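Local coordinates for protein spherulin-3A (Physarum polycephalum, PDB 1HDF) that binds calcium ions and serves as a structural protein built on the single-domain beta/gamma-crystallin fold of paired Greek key motifs, at residues Leu17-Asn22 with Asn44-Ser49. Numbering follows the deposited sequence.
Sequences LYKHVN and NDVVSS. With CA (calcium ion), chain C; CA (calcium ion), chain D.
Tyr18 and Ser49 pair as antiparallel, hydrogen-bonded neighbours where strands 15-18 and 49-52 meet in the first Greek key motif of this beta/gamma-crystallin domain. A classic beta bulge sets Ser48 and Ser49 together against Tyr18: Ser48 N donates to Tyr18 O at 2.9 Å, the Ser49 N bond to the same oxygen is weak, and Tyr18 N returns a bond to Ser49 O. Both side chains of the pair lie on one face of the sheet, where Ser49 OG comes 3.0 Å from Tyr18 CB; the backbone Ser49 O lies in plane at the edge of the Tyr18 ring. With chi1 at 64°, Ser49 OG sits between its own backbone N and carbonyl carbon and donates to His20 O at 2.9 Å, in the carbonyl plane. Replacing Ser49 by alanine removes the hydroxyl, which would probably leave His20 O without this donor and lose a weak bond to Phe23 N, holding the turn after Lys19 less firmly. The CB of Ser48 points toward 17-22, and its OG binds a calcium ion and is hydrogen-bonded to Asn88 ND2. The extended Lys19 side chain crosses Val46, CG lying 4.0 Å from Val46 CB. Asp89 and two waters complete this calcium site, in which Lys19 O, 2.3 Å from the ion, and Val46 O, 2.2 Å from it, join Ser48 OG.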
loop_
_atom_site.group_PDB
_atom_site.type_symbol
_atom_site.label_atom_id
_atom_site.label_comp_id
_atom_site.label_asym_id
_atom_site.label_seq_id
_atom_site.Cartn_x
_atom_site.Cartn_y
_atom_site.Cartn_z
ATOM N N LEU A 17 11.457 -12.855 11.753
ATOM C CA LEU A 17 12.315 -12.227 12.746
ATOM C C LEU A 17 12.285 -13.091 14.008
ATOM O O LEU A 17 11.215 -13.428 14.505
ATOM C CB LEU A 17 11.810 -10.812 13.056
ATOM C CG LEU A 17 11.732 -9.852 11.858
ATOM C CD1 LEU A 17 11.197 -8.492 12.306
ATOM C CD2 LEU A 17 13.123 -9.708 11.214
ATOM N N TYR A 18 13.458 -13.455 14.514
ATOM C CA TYR A 18 13.545 -14.287 15.708
ATOM C C TYR A 18 14.218 -13.544 16.850
ATOM O O TYR A 18 15.203 -12.833 16.645
ATOM C CB TYR A 18 14.325 -15.566 15.405
ATOM C CG TYR A 18 13.800 -16.347 14.226
ATOM C CD1 TYR A 18 14.072 -15.942 12.921
ATOM C CD2 TYR A 18 13.028 -17.494 14.416
ATOM C CE1 TYR A 18 13.586 -16.662 11.829
ATOM C CE2 TYR A 18 12.539 -18.218 13.340
ATOM C CZ TYR A 18 12.818 -17.798 12.048
ATOM O OH TYR A 18 12.302 -18.497 10.980
ATOM N N LYS A 19 13.696 -13.727 18.060
ATOM C CA LYS A 19 14.241 -13.049 19.234
ATOM C C LYS A 19 15.641 -13.525 19.629
ATOM O O LYS A 19 16.451 -12.740 20.127
ATOM C CB LYS A 19 13.281 -13.201 20.418
ATOM C CG LYS A 19 13.649 -12.354 21.616
ATOM C CD LYS A 19 12.554 -12.385 22.667
ATOM C CE LYS A 19 12.903 -11.496 23.848
ATOM N NZ LYS A 19 11.797 -11.477 24.855
ATOM N N HIS A 20 15.932 -14.803 19.420
ATOM C CA HIS A 20 17.258 -15.309 19.759
ATOM C C HIS A 20 18.021 -15.683 18.505
ATOM O O HIS A 20 17.441 -15.786 17.421
ATOM C CB HIS A 20 17.154 -16.519 20.690
ATOM C CG HIS A 20 16.542 -16.198 22.016
ATOM N ND1 HIS A 20 16.142 -17.171 22.907
ATOM C CD2 HIS A 20 16.234 -15.012 22.592
ATOM C CE1 HIS A 20 15.610 -16.597 23.973
ATOM N NE2 HIS A 20 15.654 -15.287 23.806
ATOM N N VAL A 21 19.326 -15.877 18.647
ATOM C CA VAL A 21 20.143 -16.250 17.506
ATOM C C VAL A 21 19.751 -17.652 17.053
ATOM O O VAL A 21 18.986 -18.343 17.728
ATOM C CB VAL A 21 21.638 -16.221 17.860
ATOM C CG1 VAL A 21 22.074 -14.798 18.132
ATOM C CG2 VAL A 21 21.890 -17.090 19.073
ATOM N N ASN A 22 20.262 -18.055 15.897
ATOM C CA ASN A 22 19.984 -19.368 15.338
ATOM C C ASN A 22 18.498 -19.646 15.150
ATOM O O ASN A 22 18.057 -20.792 15.215
ATOM C CB ASN A 22 20.626 -20.454 16.207
ATOM C CG ASN A 22 22.092 -20.171 16.487
ATOM O OD1 ASN A 22 22.858 -19.815 15.579
ATOM N ND2 ASN A 22 22.490 -20.318 17.748
ATOM N N ASN A 44 10.462 -4.453 19.417
ATOM C CA ASN A 44 11.569 -3.505 19.373
ATOM C C ASN A 44 12.817 -3.946 20.117
ATOM O O ASN A 44 12.748 -4.448 21.237
ATOM C CB ASN A 44 11.141 -2.150 19.932
ATOM C CG ASN A 44 12.116 -1.045 19.563
ATOM O OD1 ASN A 44 12.375 -0.132 20.348
ATOM N ND2 ASN A 44 12.655 -1.121 18.350
ATOM N N ASP A 45 13.958 -3.735 19.474
ATOM C CA ASP A 45 15.261 -4.051 20.032
ATOM C C ASP A 45 15.495 -5.448 20.602
ATOM O O ASP A 45 16.264 -5.589 21.550
ATOM C CB ASP A 45 15.620 -3.012 21.101
ATOM C CG ASP A 45 15.800 -1.618 20.522
ATOM O OD1 ASP A 45 15.976 -1.508 19.290
ATOM O OD2 ASP A 45 15.785 -0.635 21.295
ATOM N N VAL A 46 14.860 -6.478 20.043
ATOM C CA VAL A 46 15.088 -7.840 20.545
ATOM C C VAL A 46 15.482 -8.853 19.473
ATOM O O VAL A 46 15.889 -9.965 19.794
ATOM C CB VAL A 46 13.849 -8.413 21.289
ATOM C CG1 VAL A 46 13.391 -7.429 22.376
ATOM C CG2 VAL A 46 12.736 -8.730 20.299
ATOM N N VAL A 47 15.366 -8.468 18.206
ATOM C CA VAL A 47 15.689 -9.364 17.097
ATOM C C VAL A 47 17.168 -9.759 17.052
ATOM O O VAL A 47 18.051 -8.911 17.135
ATOM C CB VAL A 47 15.274 -8.732 15.742
ATOM C CG1 VAL A 47 15.631 -9.658 14.588
ATOM C CG2 VAL A 47 13.779 -8.463 15.744
ATOM N N SER A 48 17.429 -11.054 16.909
ATOM C CA SER A 48 18.797 -11.545 16.870
ATOM C C SER A 48 19.158 -12.345 15.620
ATOM O O SER A 48 20.335 -12.457 15.292
ATOM C CB SER A 48 19.073 -12.372 18.123
ATOM O OG SER A 48 18.937 -11.552 19.274
ATOM N N SER A 49 18.156 -12.906 14.942
ATOM C CA SER A 49 18.374 -13.673 13.711
ATOM C C SER A 49 17.260 -13.377 12.699
ATOM O O SER A 49 16.143 -13.018 13.076
ATOM C CB SER A 49 18.444 -15.180 13.999
ATOM O OG SER A 49 17.222 -15.677 14.511
HETATM CA CA CA C . 17.543 -10.900 20.964
HETATM CA CA CA D . 16.690 0.582 18.106
HETATM O O HOH W 1 15.468 1.858 20.062
HETATM O O HOH W 2 16.396 -10.296 23.087
HETATM O O HOH W 3 19.485 -11.786 22.508
HETATM O O HOH W 4 16.737 3.302 18.403
HETATM O O HOH W 5 19.169 0.866 19.330
#